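Local coordinates for cyclic di-GMP receptor atypical PilZ domain-containing protein (PDB 3RQA), which is of unknown function but carries an atypical PilZ domain, probably related to cyclic di-GMP receptors, and assembles into a tetramer through a parallel helical bundle, at residues E17-T22 against G110-S115; S24-L29 against L101-W106; W106-I111 against D170-H175. One frame throughout, in Å; residues are numbered along the deposited sequence.

Contact 1: E17-T22 against G110-S115; sequences ELFADT and GIRLAS
The last turn of helix 12-19 comes down on the start of strand 110-115, Leu18 and Gly110 lying closest with their CA atoms 5.7 Å apart, and at Ala20 the chain leaves the helix through a type II turn from Phe19 to Thr22. Leu18 points at the strand and straddles its first peptide: CD2 rests 3.8 Å from Gly110 CA, while CD1 lies 4.0 Å from Ile111 N. Gly110 has no side chain, and Leu18 packs directly on its backbone. Phe19 reaches farther along the strand. Its CG is anti to the carbonyl carbon (chi1 -45°), and the ring edge meets Arg112, CZ lying 3.9 Å from Arg112 CB. Leu18 CB covers one face of this ring over its centre. The Arg112 guanidinium stands steeply to the phenyl plane, at 74°, and NH1 passes 4.1 Å from Phe19 CE2 on its way to a salt bridge with Asp15, one turn before Phe19 on helix 12-19. The helix end sits at one end of the barrel: Leu18 also touches Leu146 of strand 139-150 and Arg160 of strand 155-161, while the Phe19 ring meets His105 of strand 101-107.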
loop_
_atom_site.group_PDB
_atom_site.type_symbol
_atom_site.label_atom_id
_atom_site.label_comp_id
_atom_site.label_asym_id
_atom_site.label_seq_id
_atom_site.Cartn_x
_atom_site.Cartn_y
_atom_site.Cartn_z
ATOM N N GLU C 17 -20.034 -13.488 34.210
ATOM C CA GLU C 17 -20.586 -13.755 32.888
ATOM C C GLU C 17 -19.498 -13.839 31.811
ATOM O O GLU C 17 -19.485 -14.748 30.994
ATOM C CB GLU C 17 -21.589 -12.670 32.489
ATOM C CG GLU C 17 -22.294 -12.963 31.162
ATOM C CD GLU C 17 -23.377 -11.956 30.818
ATOM O OE1 GLU C 17 -24.101 -11.514 31.739
ATOM O OE2 GLU C 17 -23.518 -11.621 29.621
ATOM N N LEU C 18 -18.589 -12.872 31.822
ATOM C CA LEU C 18 -17.525 -12.809 30.833
ATOM C C LEU C 18 -16.361 -13.779 31.001
ATOM O O LEU C 18 -15.882 -14.343 30.017
ATOM C CB LEU C 18 -16.962 -11.382 30.762
ATOM C CG LEU C 18 -17.912 -10.259 30.319
ATOM C CD1 LEU C 18 -17.149 -8.937 30.294
ATOM C CD2 LEU C 18 -18.503 -10.573 28.949
ATOM N N PHE C 19 -15.922 -13.993 32.235
ATOM C CA PHE C 19 -14.754 -14.830 32.462
ATOM C C PHE C 19 -14.865 -16.199 33.125
ATOM O O PHE C 19 -13.920 -16.985 33.046
ATOM C CB PHE C 19 -13.720 -14.003 33.215
ATOM C CG PHE C 19 -13.552 -12.619 32.667
ATOM C CD1 PHE C 19 -13.062 -12.422 31.378
ATOM C CD2 PHE C 19 -13.901 -11.507 33.434
ATOM C CE1 PHE C 19 -12.917 -11.139 30.859
ATOM C CE2 PHE C 19 -13.760 -10.219 32.925
ATOM C CZ PHE C 19 -13.264 -10.037 31.630
ATOM N N ALA C 20 -15.986 -16.500 33.771
ATOM C CA ALA C 20 -16.101 -17.795 34.430
ATOM C C ALA C 20 -16.057 -18.981 33.459
ATOM O O ALA C 20 -16.719 -18.978 32.415
ATOM C CB ALA C 20 -17.382 -17.849 35.263
ATOM N N ASP C 21 -15.263 -19.987 33.813
ATOM C CA ASP C 21 -15.138 -21.215 33.020
ATOM C C ASP C 21 -14.704 -21.022 31.567
ATOM O O ASP C 21 -15.129 -21.759 30.676
ATOM C CB ASP C 21 -16.460 -22.007 33.046
ATOM C CG ASP C 21 -16.900 -22.372 34.460
ATOM O OD1 ASP C 21 -16.022 -22.585 35.314
ATOM O OD2 ASP C 21 -18.119 -22.461 34.711
ATOM N N THR C 22 -13.862 -20.029 31.328
ATOM C CA THR C 22 -13.359 -19.790 29.989
ATOM C C THR C 22 -12.016 -19.105 30.085
ATOM O O THR C 22 -11.754 -18.368 31.035
ATOM C CB THR C 22 -14.311 -18.917 29.154
ATOM O OG1 THR C 22 -13.846 -18.898 27.802
ATOM C CG2 THR C 22 -14.362 -17.486 29.686
ATOM N N GLY C 110 -16.035 -11.450 26.051
ATOM C CA GLY C 110 -15.970 -10.002 26.168
ATOM C C GLY C 110 -14.656 -9.515 26.748
ATOM O O GLY C 110 -13.660 -10.252 26.779
ATOM N N ILE C 111 -14.656 -8.273 27.226
ATOM C CA ILE C 111 -13.454 -7.668 27.774
ATOM C C ILE C 111 -13.730 -6.625 28.861
ATOM O O ILE C 111 -14.766 -5.962 28.872
ATOM C CB ILE C 111 -12.618 -7.019 26.619
ATOM C CG1 ILE C 111 -11.274 -6.508 27.135
ATOM C CG2 ILE C 111 -13.403 -5.882 25.981
ATOM C CD1 ILE C 111 -10.326 -6.089 26.009
ATOM N N ARG C 112 -12.791 -6.515 29.790
ATOM C CA ARG C 112 -12.867 -5.551 30.872
ATOM C C ARG C 112 -11.701 -4.617 30.607
ATOM O O ARG C 112 -10.542 -5.048 30.631
ATOM C CB ARG C 112 -12.668 -6.236 32.218
ATOM C CG ARG C 112 -12.625 -5.300 33.418
ATOM C CD ARG C 112 -12.478 -6.105 34.716
ATOM N NE ARG C 112 -11.094 -6.491 34.988
ATOM C CZ ARG C 112 -10.728 -7.620 35.592
ATOM N NH1 ARG C 112 -11.638 -8.502 35.993
ATOM N NH2 ARG C 112 -9.444 -7.862 35.814
ATOM N N LEU C 113 -12.011 -3.353 30.326
ATOM C CA LEU C 113 -10.986 -2.357 30.045
ATOM C C LEU C 113 -11.360 -0.997 30.625
ATOM O O LEU C 113 -12.532 -0.741 30.942
ATOM C CB LEU C 113 -10.766 -2.254 28.531
ATOM C CG LEU C 113 -11.982 -1.930 27.659
ATOM C CD1 LEU C 113 -12.319 -0.452 27.744
ATOM C CD2 LEU C 113 -11.685 -2.316 26.219
ATOM N N ALA C 114 -10.364 -0.129 30.768
ATOM C CA ALA C 114 -10.583 1.211 31.300
ATOM C C ALA C 114 -11.019 2.155 30.178
ATOM O O ALA C 114 -10.575 2.025 29.039
ATOM C CB ALA C 114 -9.312 1.721 31.957
ATOM N N SER C 115 -11.887 3.105 30.503
ATOM C CA SER C 115 -12.393 4.052 29.512
ATOM C C SER C 115 -12.433 5.481 30.059
ATOM O O SER C 115 -12.836 5.712 31.203
ATOM C CB SER C 115 -13.799 3.639 29.076
ATOM O OG SER C 115 -14.199 4.312 27.896
#

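Contact 2: S24-L29 against L101-W106; sequences SCELRL and LGTVHW
Glu26 and Arg28 both hold CG anti to the backbone N and then bend, Glu26 at chi2 (79°) and Arg28 at chi3, which brings the Glu26 carboxylate to Thr103 and His105 and the Arg28 guanidinium to Thr103; these four residues lie on one face of the sheet. The Glu26 and His105 side chains cross at about a right angle, carboxylate and imidazole planes 75° apart, OE2 lying 3.3 Å from His105 CD2; OE1 lies against the methyl CG2 of Thr103. Glu26 OE2 also sits 3.1 Å from Val104 O, both being acceptors, and has a weak, long ion pair with Arg112 NH2. Farther along the strand, the Arg28 guanidinium turns one face to the Thr103 backbone N, while Arg28 CG packs 3.6 Å from Leu101 CD2. At the other end Ser24 CB makes an off-centre CH-pi contact with the His105 ring.

The two strands are antiparallel neighbours in the six-stranded PilZ-type beta barrel, their axes 4.5 Å apart at 166°. Cys25-Trp106, Leu27-Val104 and Leu29-Gly102 are the hydrogen-bonded pairs. Cys25 N to Trp106 O is nearly straight, whereas Gly102 N approaches Leu29 O from above the carbonyl plane and the bond is longer, 3.3 Å.

The other face, with Cys25, Leu27, Leu29, Val104 and Trp106, is apolar. Leu29 CD2 presses on Val104 CG2 at 3.4 Å, tighter than usual for two carbons, and Leu29 CD1 reaches Trp106 CZ3. Leu27 CD2 spans both Val104 CG2 and Trp106 CB, and helix 165-185 lies over this side through Leu179 and Gln183 against Leu27, and Leu176 against Trp106.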
loop_
_atom_site.group_PDB
_atom_site.type_symbol
_atom_site.label_atom_id
_atom_site.label_comp_id
_atom_site.label_asym_id
_atom_site.label_seq_id
_atom_site.Cartn_x
_atom_site.Cartn_y
_atom_site.Cartn_z
ATOM N N SER C 24 -9.428 -16.637 30.128
ATOM C CA SER C 24 -9.477 -15.184 30.259
ATOM C C SER C 24 -8.070 -14.723 30.491
ATOM O O SER C 24 -7.422 -15.186 31.418
ATOM C CB SER C 24 -10.345 -14.771 31.450
ATOM O OG SER C 24 -11.694 -15.150 31.247
ATOM N N CYS C 25 -7.601 -13.810 29.651
ATOM C CA CYS C 25 -6.241 -13.302 29.766
ATOM C C CYS C 25 -6.187 -11.846 30.217
ATOM O O CYS C 25 -6.975 -11.004 29.765
ATOM C CB CYS C 25 -5.514 -13.442 28.421
ATOM S SG CYS C 25 -5.469 -15.124 27.760
ATOM N N GLU C 26 -5.247 -11.569 31.120
ATOM C CA GLU C 26 -5.023 -10.230 31.653
ATOM C C GLU C 26 -3.764 -9.719 30.974
ATOM O O GLU C 26 -2.677 -10.206 31.254
ATOM C CB GLU C 26 -4.799 -10.304 33.165
ATOM C CG GLU C 26 -4.442 -8.982 33.846
ATOM C CD GLU C 26 -5.651 -8.093 34.092
ATOM O OE1 GLU C 26 -5.502 -7.093 34.828
ATOM O OE2 GLU C 26 -6.746 -8.389 33.554
ATOM N N LEU C 27 -3.899 -8.755 30.072
ATOM C CA LEU C 27 -2.733 -8.224 29.385
ATOM C C LEU C 27 -2.846 -6.731 29.064
ATOM O O LEU C 27 -3.915 -6.124 29.200
ATOM C CB LEU C 27 -2.489 -8.998 28.089
ATOM C CG LEU C 27 -3.540 -8.851 26.983
ATOM C CD1 LEU C 27 -2.949 -9.264 25.631
ATOM C CD2 LEU C 27 -4.753 -9.696 27.329
ATOM N N ARG C 28 -1.733 -6.149 28.632
ATOM C CA ARG C 28 -1.685 -4.742 28.276
ATOM C C ARG C 28 -1.529 -4.606 26.770
ATOM O O ARG C 28 -0.649 -5.220 26.169
ATOM C CB ARG C 28 -0.517 -4.047 28.990
ATOM C CG ARG C 28 -0.218 -2.632 28.490
ATOM C CD ARG C 28 0.822 -1.927 29.363
ATOM N NE ARG C 28 0.320 -1.675 30.711
ATOM C CZ ARG C 28 -0.527 -0.698 31.025
ATOM N NH1 ARG C 28 -0.964 0.129 30.088
ATOM N NH2 ARG C 28 -0.953 -0.559 32.274
ATOM N N LEU C 29 -2.392 -3.805 26.160
ATOM C CA LEU C 29 -2.320 -3.588 24.722
ATOM C C LEU C 29 -3.218 -2.414 24.360
ATOM O O LEU C 29 -4.076 -2.018 25.151
ATOM C CB LEU C 29 -2.773 -4.842 23.960
ATOM C CG LEU C 29 -4.273 -5.088 23.751
ATOM C CD1 LEU C 29 -4.462 -6.218 22.755
ATOM C CD2 LEU C 29 -4.944 -5.413 25.057
ATOM N N LEU C 101 -2.681 2.678 25.517
ATOM C CA LEU C 101 -2.268 1.422 26.128
ATOM C C LEU C 101 -3.010 1.204 27.442
ATOM O O LEU C 101 -3.137 2.121 28.256
ATOM C CB LEU C 101 -0.772 1.447 26.407
ATOM C CG LEU C 101 0.142 0.767 25.401
ATOM C CD1 LEU C 101 1.592 1.033 25.787
ATOM C CD2 LEU C 101 -0.155 -0.730 25.388
ATOM N N GLY C 102 -3.492 -0.010 27.658
ATOM C CA GLY C 102 -4.200 -0.282 28.892
ATOM C C GLY C 102 -4.228 -1.747 29.286
ATOM O O GLY C 102 -4.098 -2.640 28.449
ATOM N N THR C 103 -4.380 -1.988 30.581
ATOM C CA THR C 103 -4.455 -3.342 31.087
ATOM C C THR C 103 -5.901 -3.753 30.897
ATOM O O THR C 103 -6.815 -3.005 31.244
ATOM C CB THR C 103 -4.080 -3.406 32.574
ATOM O OG1 THR C 103 -2.741 -2.920 32.744
ATOM C CG2 THR C 103 -4.165 -4.841 33.080
ATOM N N VAL C 104 -6.102 -4.926 30.313
ATOM C CA VAL C 104 -7.442 -5.424 30.048
ATOM C C VAL C 104 -7.547 -6.908 30.404
ATOM O O VAL C 104 -6.533 -7.590 30.552
ATOM C CB VAL C 104 -7.803 -5.238 28.544
ATOM C CG1 VAL C 104 -7.492 -3.816 28.112
ATOM C CG2 VAL C 104 -7.017 -6.228 27.680
ATOM N N HIS C 105 -8.780 -7.385 30.559
ATOM C CA HIS C 105 -9.043 -8.782 30.847
ATOM C C HIS C 105 -9.900 -9.212 29.669
ATOM O O HIS C 105 -11.062 -8.813 29.537
ATOM C CB HIS C 105 -9.796 -8.957 32.166
ATOM C CG HIS C 105 -9.520 -10.266 32.842
ATOM N ND1 HIS C 105 -10.423 -10.877 33.683
ATOM C CD2 HIS C 105 -8.438 -11.079 32.799
ATOM C CE1 HIS C 105 -9.912 -12.012 34.126
ATOM N NE2 HIS C 105 -8.707 -12.157 33.604
ATOM N N TRP C 106 -9.311 -10.042 28.821
ATOM C CA TRP C 106 -9.933 -10.492 27.585
ATOM C C TRP C 106 -10.260 -11.987 27.487
ATOM O O TRP C 106 -9.404 -12.838 27.732
ATOM C CB TRP C 106 -8.986 -10.085 26.446
ATOM C CG TRP C 106 -9.491 -10.174 25.054
ATOM C CD1 TRP C 106 -10.785 -10.324 24.643
ATOM C CD2 TRP C 106 -8.705 -10.024 23.865
ATOM N NE1 TRP C 106 -10.856 -10.271 23.272
ATOM C CE2 TRP C 106 -9.593 -10.087 22.768
ATOM C CE3 TRP C 106 -7.337 -9.841 23.621
ATOM C CZ2 TRP C 106 -9.152 -9.972 21.437
ATOM C CZ3 TRP C 106 -6.898 -9.729 22.297
ATOM C CH2 TRP C 106 -7.805 -9.796 21.225
#

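Contact 3: W106-I111 against D170-H175; sequences WSVRGI and DALERH
The tight connection between strands 101-107 and 110-115 of the beta barrel packs here against the C-terminal helix 165-185, Trp106 and Val108 meeting the helix face that carries Leu172, Glu173 and His175. Leu172 divides its two methyls between them. It points toward the strand, and CG anti to the backbone N (chi1 178°) carries CD1 on to Trp106 CZ2, 3.5 Å away and oblique to the indole. CD2 turns the other way, to the turn backbone, 3.8 Å from Val108 O. One turn farther along the helix, His175 faces the far end of the same indole: CD2 is 3.8 Å from Trp106 CH2, and the imidazole is inclined at 52° to the six-membered ring in an oblique aromatic pair. Val108 CG2 rests on the aliphatic part of Glu173, 3.8 Å from CG, and the carboxylate beyond it is hydrogen-bonded through OE2 to Gln169 on the same helix.

Ser107 N donates to Gly110 O, closing the hairpin, and Ser107 OG accepts from Arg109 N at 3.0 Å, an ST turn, with a second, weak bond from Gly110 N. Ser107 OG is also hydrogen-bonded to Leu18 O at the end of helix 12-19, while Arg109 NH1 bonds to Ala20 O just beyond that helix. On the helix, Arg174 NE meets Asp170 OD2 on its syn side in a salt bridge one turn apart, and the same oxygen is shared with Arg50 of helix 42-55. The whole is a tight beta-hairpin turn whose flanking tryptophan docks an amphipathic helix onto a barrel.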
loop_
_atom_site.group_PDB
_atom_site.type_symbol
_atom_site.label_atom_id
_atom_site.label_comp_id
_atom_site.label_asym_id
_atom_site.label_seq_id
_atom_site.Cartn_x
_atom_site.Cartn_y
_atom_site.Cartn_z
ATOM N N TRP C 106 -9.311 -10.042 28.821
ATOM C CA TRP C 106 -9.933 -10.492 27.585
ATOM C C TRP C 106 -10.260 -11.987 27.487
ATOM O O TRP C 106 -9.404 -12.838 27.732
ATOM C CB TRP C 106 -8.986 -10.085 26.446
ATOM C CG TRP C 106 -9.491 -10.174 25.054
ATOM C CD1 TRP C 106 -10.785 -10.324 24.643
ATOM C CD2 TRP C 106 -8.705 -10.024 23.865
ATOM N NE1 TRP C 106 -10.856 -10.271 23.272
ATOM C CE2 TRP C 106 -9.593 -10.087 22.768
ATOM C CE3 TRP C 106 -7.337 -9.841 23.621
ATOM C CZ2 TRP C 106 -9.152 -9.972 21.437
ATOM C CZ3 TRP C 106 -6.898 -9.729 22.297
ATOM C CH2 TRP C 106 -7.805 -9.796 21.225
ATOM N N SER C 107 -11.503 -12.290 27.120
ATOM C CA SER C 107 -11.952 -13.668 26.921
ATOM C C SER C 107 -12.724 -13.670 25.598
ATOM O O SER C 107 -12.942 -12.623 24.997
ATOM C CB SER C 107 -12.878 -14.140 28.056
ATOM O OG SER C 107 -14.231 -13.769 27.823
ATOM N N VAL C 108 -13.132 -14.849 25.153
ATOM C CA VAL C 108 -13.872 -14.993 23.914
ATOM C C VAL C 108 -15.233 -14.307 24.010
ATOM O O VAL C 108 -15.797 -13.901 23.000
ATOM C CB VAL C 108 -14.086 -16.494 23.581
ATOM C CG1 VAL C 108 -14.984 -17.131 24.617
ATOM C CG2 VAL C 108 -14.687 -16.655 22.198
ATOM N N ARG C 109 -15.746 -14.176 25.229
ATOM C CA ARG C 109 -17.054 -13.568 25.471
ATOM C C ARG C 109 -17.089 -12.047 25.505
ATOM O O ARG C 109 -18.065 -11.432 25.069
ATOM C CB ARG C 109 -17.632 -14.064 26.794
ATOM C CG ARG C 109 -17.862 -15.556 26.869
ATOM C CD ARG C 109 -18.400 -15.928 28.238
ATOM N NE ARG C 109 -18.303 -17.359 28.494
ATOM C CZ ARG C 109 -18.009 -17.874 29.679
ATOM N NH1 ARG C 109 -17.786 -17.066 30.710
ATOM N NH2 ARG C 109 -17.920 -19.192 29.831
ATOM N N GLY C 110 -16.035 -11.450 26.051
ATOM C CA GLY C 110 -15.970 -10.002 26.168
ATOM C C GLY C 110 -14.656 -9.515 26.748
ATOM O O GLY C 110 -13.660 -10.252 26.779
ATOM N N ILE C 111 -14.656 -8.273 27.226
ATOM C CA ILE C 111 -13.454 -7.668 27.774
ATOM C C ILE C 111 -13.730 -6.625 28.861
ATOM O O ILE C 111 -14.766 -5.962 28.872
ATOM C CB ILE C 111 -12.618 -7.019 26.619
ATOM C CG1 ILE C 111 -11.274 -6.508 27.135
ATOM C CG2 ILE C 111 -13.403 -5.882 25.981
ATOM C CD1 ILE C 111 -10.326 -6.089 26.009
ATOM N N ASP C 170 -13.956 -18.953 16.441
ATOM C CA ASP C 170 -12.846 -19.895 16.386
ATOM C C ASP C 170 -11.492 -19.196 16.312
ATOM O O ASP C 170 -10.564 -19.552 17.035
ATOM C CB ASP C 170 -12.982 -20.823 15.185
ATOM C CG ASP C 170 -11.922 -21.906 15.182
ATOM O OD1 ASP C 170 -12.074 -22.870 15.964
ATOM O OD2 ASP C 170 -10.929 -21.780 14.425
ATOM N N ALA C 171 -11.382 -18.211 15.424
ATOM C CA ALA C 171 -10.142 -17.453 15.265
ATOM C C ALA C 171 -9.781 -16.741 16.570
ATOM O O ALA C 171 -8.611 -16.645 16.923
ATOM C CB ALA C 171 -10.298 -16.419 14.144
ATOM N N LEU C 172 -10.789 -16.229 17.272
ATOM C CA LEU C 172 -10.527 -15.519 18.529
ATOM C C LEU C 172 -10.066 -16.485 19.622
ATOM O O LEU C 172 -9.143 -16.175 20.390
ATOM C CB LEU C 172 -11.777 -14.759 19.006
ATOM C CG LEU C 172 -11.690 -14.006 20.344
ATOM C CD1 LEU C 172 -10.486 -13.069 20.362
ATOM C CD2 LEU C 172 -12.989 -13.230 20.566
ATOM N N GLU C 173 -10.713 -17.651 19.694
ATOM C CA GLU C 173 -10.331 -18.641 20.700
ATOM C C GLU C 173 -8.876 -19.049 20.471
ATOM O O GLU C 173 -8.085 -19.090 21.413
ATOM C CB GLU C 173 -11.256 -19.866 20.639
ATOM C CG GLU C 173 -12.482 -19.739 21.538
ATOM C CD GLU C 173 -13.538 -20.783 21.246
ATOM O OE1 GLU C 173 -13.185 -21.906 20.823
ATOM O OE2 GLU C 173 -14.732 -20.480 21.447
ATOM N N ARG C 174 -8.529 -19.337 19.216
ATOM C CA ARG C 174 -7.158 -19.723 18.895
ATOM C C ARG C 174 -6.230 -18.582 19.290
ATOM O O ARG C 174 -5.192 -18.801 19.917
ATOM C CB ARG C 174 -6.994 -20.003 17.402
ATOM C CG ARG C 174 -7.662 -21.276 16.913
ATOM C CD ARG C 174 -7.658 -21.303 15.391
ATOM N NE ARG C 174 -8.332 -22.482 14.861
ATOM C CZ ARG C 174 -7.765 -23.676 14.725
ATOM N NH1 ARG C 174 -6.500 -23.862 15.071
ATOM N NH2 ARG C 174 -8.477 -24.688 14.255
ATOM N N HIS C 175 -6.622 -17.361 18.932
ATOM C CA HIS C 175 -5.805 -16.198 19.249
ATOM C C HIS C 175 -5.520 -16.088 20.743
ATOM O O HIS C 175 -4.370 -15.914 21.153
ATOM C CB HIS C 175 -6.474 -14.910 18.770
ATOM C CG HIS C 175 -5.649 -13.691 19.033
ATOM N ND1 HIS C 175 -4.514 -13.397 18.308
ATOM C CD2 HIS C 175 -5.736 -12.746 19.999
ATOM C CE1 HIS C 175 -3.936 -12.325 18.820
ATOM N NE2 HIS C 175 -4.656 -11.911 19.847
#

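All three contacts gather around the hairpin of strands 101-107 and 110-115. Contacts 1 and 2, like contacts 1 and 3, have centres about 10 Å apart; contacts 2 and 3 are about 12 Å apart. Contact 2 is nested along the chain inside the loop closed by contact 1, and contact 3 opens after contact 2 closes. Trp106 belongs to contacts 2 and 3, Gly110 and Ile111 to contacts 1 and 3. Arg112 N bonds to His105 O between neighbouring strands, joining contacts 1 and 2. Together they fasten the N-terminal helix and strand, and the C-terminal helix 165-185, to one barrel; no other subunit of the tetramer touches these segments.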